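Local coordinates for suppressor protein MPT5 (Saccharomyces cerevisiae, PDB 5BZ1), which binds a defined sequence element in the 3' untranslated region of target mRNAs and controls their expression after transcription, HO being one that it represses, at residues E76-L81 with T108-V113; N168-I173 with V200-F205; Q193-I198 with K226-Y231; I304-L309 with G366-L371. All blocks are in the same frame, centred on the assembly; numbering follows the deposited sequence.

Contact 1: E76-L81 with T108-V113; sequences EQKTLL and TVDNEV
Lys78 of Pumilio repeat 2 meets Thr108 of Pumilio repeat 3 in the PUF RNA-binding domain, a solenoid of helical repeats. The first lies on helix 75-85. The second is in the turn between helix 98-107 and helix 112-121. The lysine chain leaves with CG anti to the backbone N (chi1 -179°) and bends at chi3, which brings its amine across the side chain of Thr108. NZ donates to Thr108 O at 2.7 Å. The amine stands out of the carbonyl plane by 35°, and the C=O...N angle is 136°. A weak bond of 3.1 Å joins NZ to Thr108 OG1, whose stronger partner is Lys104 O. Cys70 O also accepts from the amine. Asp110 comes close without a direct salt bridge: its OD2 is 4.1 Å from Lys78 NZ. Water 1 bridges the two, accepting from Lys78 NZ at 2.8 Å and donating to Asp110 OD2 at 2.6 Å. The same carboxylate oxygen lies against CD of the lysine chain. Further along, water 2 donates to Thr79 OG1 at 2.8 Å and accepts a weak bond from Asn111 ND2. Thr79 OG1 is also bonded to Ala75 O, and Asn111 OD1 caps the next helix at Gln114 N. Thr79 CG2 and Val113 CG1 touch at 4.3 Å. The charged end of Lys78 is thus held by carbonyls that follow two helix ends, Cys70 after helix 62-69 and Thr108 after helix 98-107. Those helix ends, with Asp110 behind a water, would probably favour its positive charge.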
# COMPACT_ATOMS: atom_id res chain seq x y z
N GLU A 76 21.94 8.10 25.34
CA GLU A 76 23.31 8.30 24.87
C GLU A 76 23.85 7.05 24.18
O GLU A 76 24.42 7.14 23.09
CB GLU A 76 24.23 8.68 26.04
CG GLU A 76 24.52 10.16 26.15
CD GLU A 76 25.72 10.46 27.03
OE1 GLU A 76 26.00 9.67 27.95
OE2 GLU A 76 26.39 11.49 26.78
N GLN A 77 23.68 5.89 24.82
CA GLN A 77 24.15 4.63 24.27
C GLN A 77 23.49 4.29 22.93
O GLN A 77 24.15 3.80 22.01
CB GLN A 77 23.95 3.48 25.27
CG GLN A 77 24.96 3.46 26.42
CD GLN A 77 24.56 2.51 27.54
OE1 GLN A 77 23.38 2.18 27.70
NE2 GLN A 77 25.54 2.05 28.31
N LYS A 78 22.19 4.54 22.81
CA LYS A 78 21.48 4.22 21.57
C LYS A 78 21.86 5.17 20.43
O LYS A 78 21.96 4.76 19.27
CB LYS A 78 19.96 4.19 21.78
CG LYS A 78 19.18 3.84 20.52
CD LYS A 78 17.72 3.54 20.82
CE LYS A 78 17.58 2.23 21.57
NZ LYS A 78 16.28 2.15 22.29
N THR A 79 22.09 6.44 20.77
CA THR A 79 22.52 7.42 19.79
C THR A 79 23.90 7.06 19.22
O THR A 79 24.13 7.16 18.01
CB THR A 79 22.55 8.84 20.39
OG1 THR A 79 21.22 9.21 20.79
CG2 THR A 79 23.06 9.85 19.38
N LEU A 80 24.80 6.62 20.08
CA LEU A 80 26.13 6.20 19.64
C LEU A 80 26.06 4.96 18.75
O LEU A 80 26.76 4.87 17.74
CB LEU A 80 27.06 5.97 20.84
CG LEU A 80 28.48 5.51 20.51
CD1 LEU A 80 29.12 6.43 19.49
CD2 LEU A 80 29.34 5.43 21.77
N LEU A 81 25.20 4.00 19.13
CA LEU A 81 24.97 2.81 18.31
C LEU A 81 24.50 3.18 16.91
O LEU A 81 25.00 2.66 15.91
CB LEU A 81 23.94 1.89 18.98
CG LEU A 81 23.26 0.83 18.11
CD1 LEU A 81 24.26 -0.18 17.59
CD2 LEU A 81 22.15 0.11 18.86
N THR A 108 12.32 1.51 18.74
CA THR A 108 12.66 2.01 20.08
C THR A 108 13.52 3.27 20.08
O THR A 108 14.28 3.50 21.03
CB THR A 108 13.38 0.93 20.92
OG1 THR A 108 14.60 0.54 20.27
CG2 THR A 108 12.49 -0.29 21.10
N VAL A 109 13.42 4.10 19.04
CA VAL A 109 14.15 5.37 19.03
C VAL A 109 13.71 6.27 20.18
O VAL A 109 12.53 6.29 20.53
CB VAL A 109 14.01 6.13 17.69
CG1 VAL A 109 14.80 5.45 16.59
CG2 VAL A 109 12.54 6.28 17.30
N ASP A 110 14.66 6.99 20.76
CA ASP A 110 14.38 7.82 21.93
C ASP A 110 13.99 9.24 21.56
O ASP A 110 13.22 9.89 22.27
CB ASP A 110 15.61 7.88 22.84
CG ASP A 110 15.98 6.53 23.42
OD1 ASP A 110 15.11 5.91 24.07
OD2 ASP A 110 17.13 6.09 23.21
N ASN A 111 14.53 9.74 20.45
CA ASN A 111 14.39 11.15 20.10
C ASN A 111 14.59 11.44 18.62
O ASN A 111 14.92 10.55 17.83
CB ASN A 111 15.36 11.99 20.94
CG ASN A 111 16.80 11.53 20.79
OD1 ASN A 111 17.31 11.39 19.68
ND2 ASN A 111 17.46 11.27 21.92
N GLU A 112 14.42 12.71 18.27
CA GLU A 112 14.52 13.19 16.89
C GLU A 112 15.93 13.02 16.32
O GLU A 112 16.09 12.71 15.13
CB GLU A 112 14.12 14.67 16.84
CG GLU A 112 13.98 15.25 15.44
CD GLU A 112 12.54 15.25 14.96
OE1 GLU A 112 11.70 14.61 15.63
OE2 GLU A 112 12.25 15.90 13.94
N VAL A 113 16.94 13.23 17.16
CA VAL A 113 18.33 13.08 16.75
C VAL A 113 18.58 11.70 16.16
O VAL A 113 19.18 11.57 15.09
CB VAL A 113 19.29 13.34 17.93
CG1 VAL A 113 20.72 13.00 17.54
CG2 VAL A 113 19.18 14.79 18.39
O HOH W 1 17.26 3.77 24.31
O HOH W 2 20.89 11.38 22.47

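Contact 2: N168-I173 with V200-F205; sequences NNIITI and VKIVQF
Ile170 turns CG1 anti to its backbone nitrogen (chi1 -172°), which sets CG1 against Ile202 and leaves CG2 to meet Phe205. Phe205 sets its ring beside its own backbone N (chi1 -67°), and the ring reaches back to helix 169-174. Ile170 CG1 and Ile202 CG1 touch at 3.6 Å, one side chain lying across the other. Ile170 CD1 packs on the same carbon of Ile202. On the other branch, Ile170 CG2 approaches Phe205 CD2 to 3.5 Å, obliquely to the ring. The same methyl lies 3.7 Å from Lys201 O, an oxygen that sits in the plane of the Phe205 ring at its edge and accepts from Phe205 N. Ile171 covers the root of the aromatic side chain: its CD1 is 3.5 Å from Phe205 CB. Asn168 CB meets the far end of the ring, 3.6 Å from Phe205 CE1. The phenyl group is therefore touched from CB to CZ by three residues of one helix start. The side chain of Lys201 adds aliphatic contact through CB and CG, and its amine turns off to a weak bond with Gln204 OE1. Beyond the contact, Ile202 also packs on Ile218, Ile219 and Leu222 of helix 215-223. Here helix 169-174 of Pumilio repeat 5 packs on the end of helix 192-204, where the chain passes into repeat 6, as in the helical repeats of PUF domains.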
# COMPACT_ATOMS: atom_id res chain seq x y z
N ASN A 168 10.50 5.74 -14.05
CA ASN A 168 9.41 4.77 -14.10
C ASN A 168 9.41 3.79 -12.92
O ASN A 168 8.87 2.69 -13.02
CB ASN A 168 9.42 4.00 -15.42
CG ASN A 168 10.62 3.09 -15.55
OD1 ASN A 168 11.71 3.40 -15.08
ND2 ASN A 168 10.42 1.94 -16.19
N ASN A 169 10.03 4.19 -11.81
CA ASN A 169 10.07 3.35 -10.62
C ASN A 169 8.68 3.01 -10.07
O ASN A 169 8.53 2.02 -9.35
CB ASN A 169 10.93 4.00 -9.53
CG ASN A 169 12.40 4.09 -9.90
OD1 ASN A 169 12.84 3.49 -10.88
ND2 ASN A 169 13.17 4.81 -9.10
N ILE A 170 7.68 3.81 -10.40
CA ILE A 170 6.31 3.53 -9.97
C ILE A 170 5.86 2.16 -10.50
O ILE A 170 5.12 1.44 -9.82
CB ILE A 170 5.31 4.64 -10.39
CG1 ILE A 170 3.94 4.40 -9.76
CG2 ILE A 170 5.18 4.74 -11.91
CD1 ILE A 170 3.95 4.40 -8.25
N ILE A 171 6.33 1.80 -11.69
CA ILE A 171 6.04 0.48 -12.26
C ILE A 171 6.77 -0.61 -11.47
O ILE A 171 6.15 -1.57 -11.00
CB ILE A 171 6.47 0.41 -13.74
CG1 ILE A 171 5.73 1.46 -14.57
CG2 ILE A 171 6.22 -0.98 -14.30
CD1 ILE A 171 4.28 1.09 -14.83
N THR A 172 8.08 -0.45 -11.34
CA THR A 172 8.93 -1.42 -10.64
C THR A 172 8.36 -1.78 -9.26
O THR A 172 8.41 -2.94 -8.84
CB THR A 172 10.36 -0.87 -10.46
OG1 THR A 172 10.84 -0.37 -11.72
CG2 THR A 172 11.30 -1.97 -9.95
N ILE A 173 7.80 -0.78 -8.59
CA ILE A 173 7.24 -0.95 -7.26
C ILE A 173 5.80 -1.50 -7.26
O ILE A 173 5.50 -2.47 -6.56
CB ILE A 173 7.31 0.37 -6.47
CG1 ILE A 173 8.77 0.67 -6.11
CG2 ILE A 173 6.45 0.32 -5.22
CD1 ILE A 173 9.04 2.13 -5.79
N VAL A 200 0.55 11.45 -9.75
CA VAL A 200 0.99 11.96 -11.04
C VAL A 200 1.74 10.87 -11.80
O VAL A 200 1.49 10.63 -12.98
CB VAL A 200 1.88 13.21 -10.89
CG1 VAL A 200 2.60 13.52 -12.20
CG2 VAL A 200 1.05 14.41 -10.45
N LYS A 201 2.64 10.19 -11.10
CA LYS A 201 3.42 9.11 -11.71
C LYS A 201 2.55 7.88 -12.01
O LYS A 201 2.72 7.23 -13.05
CB LYS A 201 4.60 8.74 -10.81
CG LYS A 201 5.94 8.77 -11.52
CD LYS A 201 6.25 10.15 -12.11
CE LYS A 201 7.47 10.09 -13.03
NZ LYS A 201 7.83 11.43 -13.57
N ILE A 202 1.61 7.58 -11.12
CA ILE A 202 0.68 6.47 -11.32
C ILE A 202 -0.18 6.68 -12.57
O ILE A 202 -0.37 5.76 -13.37
CB ILE A 202 -0.21 6.26 -10.08
CG1 ILE A 202 0.57 5.53 -8.98
CG2 ILE A 202 -1.46 5.46 -10.43
CD1 ILE A 202 -0.15 5.46 -7.64
N VAL A 203 -0.69 7.90 -12.74
CA VAL A 203 -1.49 8.24 -13.91
C VAL A 203 -0.63 8.21 -15.18
O VAL A 203 -1.08 7.73 -16.22
CB VAL A 203 -2.16 9.63 -13.76
CG1 VAL A 203 -2.82 10.07 -15.07
CG2 VAL A 203 -3.18 9.60 -12.63
N GLN A 204 0.60 8.70 -15.08
CA GLN A 204 1.52 8.72 -16.21
C GLN A 204 1.78 7.32 -16.77
O GLN A 204 1.87 7.13 -17.98
CB GLN A 204 2.84 9.38 -15.81
CG GLN A 204 3.93 9.29 -16.88
CD GLN A 204 5.20 10.04 -16.50
OE1 GLN A 204 5.26 10.72 -15.48
NE2 GLN A 204 6.23 9.91 -17.34
N PHE A 205 1.87 6.34 -15.87
CA PHE A 205 2.18 4.97 -16.27
C PHE A 205 0.99 4.03 -16.09
O PHE A 205 1.16 2.83 -15.88
CB PHE A 205 3.38 4.45 -15.48
CG PHE A 205 4.66 5.16 -15.80
CD1 PHE A 205 5.45 4.73 -16.86
CD2 PHE A 205 5.08 6.25 -15.06
CE1 PHE A 205 6.63 5.38 -17.17
CE2 PHE A 205 6.26 6.90 -15.36
CZ PHE A 205 7.04 6.46 -16.42

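Contact 3: Q193-I198 with K226-Y231; sequences QQIFKI and KELDFY
Phe196 reaches across from helix 192-204 to Leu228, Phe230 and Tyr231. From CB the ring swings beside the backbone N (chi1 -78°), and one side of it runs out between the repeats. CD1 comes first, 3.9 Å from Leu228 CD2 and 4.0 Å from Tyr231 OH. CE1 comes next, 3.5 Å from Leu228 CD2, which lies at the ring edge near its plane. CE1 also meets Tyr231 CE2 at 3.8 Å. The planes of the Phe196 and Tyr231 rings stand at 88°. At the tip, CZ points at the edge of the Phe230 ring, in its plane, 3.9 Å from Phe230 CE2. Cut back to an alanine, Phe196 would lose its ring, which would probably open a gap between Leu228, Phe230 and Tyr231. Beside the ring, Ile195 CG2 rests against both methyls of Leu228. Tyr231 OH is bonded to Ser199 OG, a second tie to the same helix. Phe196 lies in Pumilio repeat 5 and its three partners in repeat 6, and such apolar seams between successive helical repeats are typical of the PUF solenoid.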
# COMPACT_ATOMS: atom_id res chain seq x y z
N GLN A 193 -0.07 16.11 -0.19
CA GLN A 193 0.84 16.56 -1.24
C GLN A 193 1.82 15.47 -1.68
O GLN A 193 2.25 15.45 -2.83
CB GLN A 193 1.58 17.83 -0.81
CG GLN A 193 0.71 19.09 -0.92
CD GLN A 193 1.39 20.34 -0.40
OE1 GLN A 193 2.21 20.28 0.52
NE2 GLN A 193 1.04 21.48 -0.97
N GLN A 194 2.16 14.56 -0.76
CA GLN A 194 2.98 13.41 -1.11
C GLN A 194 2.18 12.40 -1.95
O GLN A 194 2.73 11.76 -2.84
CB GLN A 194 3.56 12.74 0.14
CG GLN A 194 4.68 13.54 0.83
CD GLN A 194 5.01 13.00 2.21
OE1 GLN A 194 4.18 12.35 2.85
NE2 GLN A 194 6.22 13.27 2.69
N ILE A 195 0.89 12.27 -1.64
CA ILE A 195 0.01 11.41 -2.43
C ILE A 195 -0.10 11.92 -3.87
O ILE A 195 -0.07 11.14 -4.82
CB ILE A 195 -1.41 11.33 -1.81
CG1 ILE A 195 -1.36 10.70 -0.42
CG2 ILE A 195 -2.35 10.53 -2.70
CD1 ILE A 195 -2.70 10.67 0.29
N PHE A 196 -0.22 13.24 -4.01
CA PHE A 196 -0.30 13.90 -5.32
C PHE A 196 0.88 13.56 -6.21
O PHE A 196 0.70 13.17 -7.36
CB PHE A 196 -0.38 15.41 -5.15
CG PHE A 196 -1.74 15.92 -4.75
CD1 PHE A 196 -2.84 15.08 -4.79
CD2 PHE A 196 -1.91 17.24 -4.35
CE1 PHE A 196 -4.10 15.55 -4.42
CE2 PHE A 196 -3.16 17.70 -3.98
CZ PHE A 196 -4.25 16.86 -4.02
N LYS A 197 2.09 13.72 -5.67
CA LYS A 197 3.32 13.46 -6.43
C LYS A 197 3.37 12.02 -6.94
O LYS A 197 3.80 11.77 -8.07
CB LYS A 197 4.56 13.78 -5.58
CG LYS A 197 4.87 15.27 -5.49
CD LYS A 197 5.75 15.60 -4.30
CE LYS A 197 7.09 14.88 -4.36
NZ LYS A 197 7.93 15.34 -5.50
N ILE A 198 2.91 11.09 -6.11
CA ILE A 198 2.89 9.68 -6.48
C ILE A 198 1.79 9.39 -7.50
O ILE A 198 1.99 8.62 -8.44
CB ILE A 198 2.71 8.79 -5.23
CG1 ILE A 198 3.86 9.02 -4.25
CG2 ILE A 198 2.62 7.32 -5.61
CD1 ILE A 198 3.76 8.20 -2.97
N LYS A 226 -10.76 9.79 -0.83
CA LYS A 226 -11.77 10.79 -1.16
C LYS A 226 -11.20 12.15 -1.56
O LYS A 226 -11.75 12.83 -2.42
CB LYS A 226 -12.75 10.96 0.01
CG LYS A 226 -13.44 9.67 0.42
CD LYS A 226 -14.30 9.86 1.66
CE LYS A 226 -15.05 8.58 2.01
NZ LYS A 226 -16.14 8.82 3.01
N GLU A 227 -10.08 12.53 -0.95
CA GLU A 227 -9.45 13.82 -1.24
C GLU A 227 -8.91 13.90 -2.67
O GLU A 227 -8.52 14.98 -3.12
CB GLU A 227 -8.34 14.11 -0.23
CG GLU A 227 -8.80 14.26 1.22
CD GLU A 227 -9.07 12.93 1.91
OE1 GLU A 227 -8.89 11.87 1.27
OE2 GLU A 227 -9.46 12.94 3.09
N LEU A 228 -8.89 12.77 -3.37
CA LEU A 228 -8.40 12.72 -4.75
C LEU A 228 -9.54 12.83 -5.77
O LEU A 228 -9.29 13.03 -6.96
CB LEU A 228 -7.62 11.43 -5.01
CG LEU A 228 -6.39 11.14 -4.15
CD1 LEU A 228 -5.64 9.92 -4.67
CD2 LEU A 228 -5.47 12.34 -4.11
N ASP A 229 -10.78 12.71 -5.29
CA ASP A 229 -11.96 12.70 -6.15
C ASP A 229 -11.99 13.83 -7.19
O ASP A 229 -12.37 13.61 -8.34
CB ASP A 229 -13.24 12.76 -5.30
CG ASP A 229 -13.50 11.46 -4.54
OD1 ASP A 229 -12.63 10.57 -4.55
OD2 ASP A 229 -14.59 11.34 -3.93
N PHE A 230 -11.58 15.02 -6.78
CA PHE A 230 -11.72 16.22 -7.61
C PHE A 230 -10.95 16.17 -8.94
O PHE A 230 -11.27 16.92 -9.86
CB PHE A 230 -11.35 17.49 -6.81
CG PHE A 230 -9.87 17.69 -6.63
CD1 PHE A 230 -9.18 18.58 -7.44
CD2 PHE A 230 -9.17 16.99 -5.66
CE1 PHE A 230 -7.82 18.78 -7.28
CE2 PHE A 230 -7.81 17.17 -5.49
CZ PHE A 230 -7.13 18.07 -6.30
N TYR A 231 -9.95 15.30 -9.03
CA TYR A 231 -9.18 15.17 -10.27
C TYR A 231 -9.08 13.73 -10.78
O TYR A 231 -9.07 13.50 -11.99
CB TYR A 231 -7.77 15.75 -10.10
CG TYR A 231 -6.81 14.83 -9.39
CD1 TYR A 231 -5.90 14.06 -10.10
CD2 TYR A 231 -6.81 14.74 -8.01
CE1 TYR A 231 -5.02 13.22 -9.45
CE2 TYR A 231 -5.94 13.91 -7.35
CZ TYR A 231 -5.05 13.15 -8.07
OH TYR A 231 -4.19 12.33 -7.40

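Contact 4: I304-L309 with G366-L371; sequences IFTVNL and GNLIVL
Thr306 and Leu368 bring their backbones within 5.8 Å between CA atoms, where the end of helix 288-307 passes helix 354-375. This is the C-terminal end of the PUF helical-repeat solenoid: residues 304-309 belong to Pumilio repeat 8, and helix 354-375 packs on them. Thr306 sits at the centre. Its OG1 lies anti to the carbonyl carbon (chi1 -62°), which turns it to Leu368; CG2, anti to the backbone N, turns to Leu371. OG1 is 3.6 Å from Leu368 CD1, and the two side chains run alongside each other, head to tail. CG2 packs on Leu371 CD1 at 3.7 Å, and the threonine lies across the leucine. Water 3 bridges the polar atoms, donating to Thr306 OG1 at 2.7 Å and to Asn367 OD1 at 3.2 Å. The hydroxyl is also bonded to Ile302 O within its own helix. With a valine in place of Thr306 the hydroxyl is gone, which would probably leave water 3 with one acceptor fewer and Ile302 O without this donor. Leu309 closes the apolar side. Its CD2 touches Leu371 CB at 3.6 Å and Leu368 CD1 at 3.9 Å. Leu309 also packs on Leu322, and Leu368 on Leu326, both of helix 318-326. The helix end before Leu309 is tied by Asn308. Its ND2 donates to Ile304 O at 2.8 Å, with an N-H...O angle of 160°, while Asn308 N reaches the same oxygen from the opposite face of the carbonyl plane.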
# COMPACT_ATOMS: atom_id res chain seq x y z
N ILE A 304 -21.22 3.62 -23.50
CA ILE A 304 -20.18 2.70 -23.94
C ILE A 304 -20.60 1.24 -23.72
O ILE A 304 -20.45 0.40 -24.61
CB ILE A 304 -18.86 2.98 -23.21
CG1 ILE A 304 -18.34 4.37 -23.57
CG2 ILE A 304 -17.82 1.92 -23.54
CD1 ILE A 304 -17.10 4.78 -22.80
N PHE A 305 -21.11 0.94 -22.53
CA PHE A 305 -21.58 -0.40 -22.21
C PHE A 305 -22.79 -0.80 -23.05
O PHE A 305 -23.01 -1.98 -23.32
CB PHE A 305 -21.92 -0.51 -20.72
CG PHE A 305 -20.73 -0.78 -19.84
CD1 PHE A 305 -20.74 -1.84 -18.95
CD2 PHE A 305 -19.60 0.02 -19.92
CE1 PHE A 305 -19.64 -2.09 -18.14
CE2 PHE A 305 -18.49 -0.23 -19.11
CZ PHE A 305 -18.52 -1.29 -18.23
N THR A 306 -23.58 0.19 -23.46
CA THR A 306 -24.73 -0.07 -24.32
C THR A 306 -24.28 -0.45 -25.73
O THR A 306 -24.74 -1.44 -26.30
CB THR A 306 -25.69 1.14 -24.38
OG1 THR A 306 -26.19 1.41 -23.06
CG2 THR A 306 -26.85 0.87 -25.32
N VAL A 307 -23.38 0.35 -26.30
CA VAL A 307 -22.81 0.07 -27.61
C VAL A 307 -22.12 -1.30 -27.65
O VAL A 307 -22.28 -2.06 -28.61
CB VAL A 307 -21.83 1.18 -28.05
CG1 VAL A 307 -21.07 0.78 -29.30
CG2 VAL A 307 -22.57 2.49 -28.28
N ASN A 308 -21.39 -1.62 -26.59
CA ASN A 308 -20.59 -2.84 -26.53
C ASN A 308 -21.25 -3.97 -25.75
O ASN A 308 -20.57 -4.90 -25.32
CB ASN A 308 -19.21 -2.55 -25.94
CG ASN A 308 -18.41 -1.58 -26.79
OD1 ASN A 308 -17.76 -1.98 -27.76
ND2 ASN A 308 -18.45 -0.30 -26.43
N LEU A 309 -22.57 -3.89 -25.57
CA LEU A 309 -23.31 -4.83 -24.73
C LEU A 309 -23.13 -6.29 -25.16
O LEU A 309 -23.02 -7.18 -24.32
CB LEU A 309 -24.80 -4.47 -24.72
CG LEU A 309 -25.77 -5.39 -23.99
CD1 LEU A 309 -25.39 -5.55 -22.53
CD2 LEU A 309 -27.19 -4.86 -24.10
N GLY A 366 -32.60 2.39 -18.47
CA GLY A 366 -33.78 1.65 -18.86
C GLY A 366 -33.59 1.03 -20.23
O GLY A 366 -33.97 -0.12 -20.46
N ASN A 367 -32.98 1.79 -21.13
CA ASN A 367 -32.69 1.30 -22.47
C ASN A 367 -31.69 0.14 -22.44
O ASN A 367 -31.83 -0.83 -23.19
CB ASN A 367 -32.17 2.44 -23.35
CG ASN A 367 -31.66 1.96 -24.70
OD1 ASN A 367 -30.51 2.21 -25.07
ND2 ASN A 367 -32.52 1.27 -25.44
N LEU A 368 -30.69 0.25 -21.57
CA LEU A 368 -29.71 -0.82 -21.42
C LEU A 368 -30.36 -2.09 -20.87
O LEU A 368 -30.02 -3.20 -21.28
CB LEU A 368 -28.56 -0.37 -20.52
CG LEU A 368 -27.43 -1.38 -20.31
CD1 LEU A 368 -26.87 -1.82 -21.64
CD2 LEU A 368 -26.33 -0.79 -19.44
N ILE A 369 -31.31 -1.92 -19.96
CA ILE A 369 -32.04 -3.05 -19.38
C ILE A 369 -32.81 -3.83 -20.45
O ILE A 369 -32.76 -5.06 -20.50
CB ILE A 369 -33.00 -2.59 -18.26
CG1 ILE A 369 -32.22 -2.17 -17.02
CG2 ILE A 369 -33.98 -3.70 -17.90
CD1 ILE A 369 -31.43 -3.29 -16.37
N VAL A 370 -33.54 -3.11 -21.31
CA VAL A 370 -34.34 -3.77 -22.33
C VAL A 370 -33.47 -4.45 -23.39
O VAL A 370 -33.80 -5.54 -23.86
CB VAL A 370 -35.40 -2.82 -22.98
CG1 VAL A 370 -36.19 -2.09 -21.91
CG2 VAL A 370 -34.75 -1.82 -23.92
N LEU A 371 -32.35 -3.83 -23.74
CA LEU A 371 -31.41 -4.44 -24.68
C LEU A 371 -30.79 -5.70 -24.08
O LEU A 371 -30.58 -6.69 -24.77
CB LEU A 371 -30.32 -3.45 -25.10
CG LEU A 371 -30.74 -2.28 -26.00
CD1 LEU A 371 -29.55 -1.39 -26.31
CD2 LEU A 371 -31.36 -2.80 -27.28
O HOH W 3 -28.37 3.03 -22.86

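From the N terminus, contact 1 closes first, spanning the 26 residues between its segments and joining Pumilio repeats 2 and 3. Contacts 2 and 3 follow and cross: their segments alternate as 168-173, 193-198, 200-205 and 226-231. Both use helix 192-204, contact 3 its N-terminal half and contact 2 its C-terminal end. They touch where Ile170 CD1 packs on Ile198 CG2 at 4.2 Å. Together they link repeats 5 and 6. Contact 4 opens after both have closed and spans 56 residues, joining repeat 8 to helix 354-375. Contacts 1 and 4 lie on opposite sides of the chain's centre, their own centres 64 Å apart.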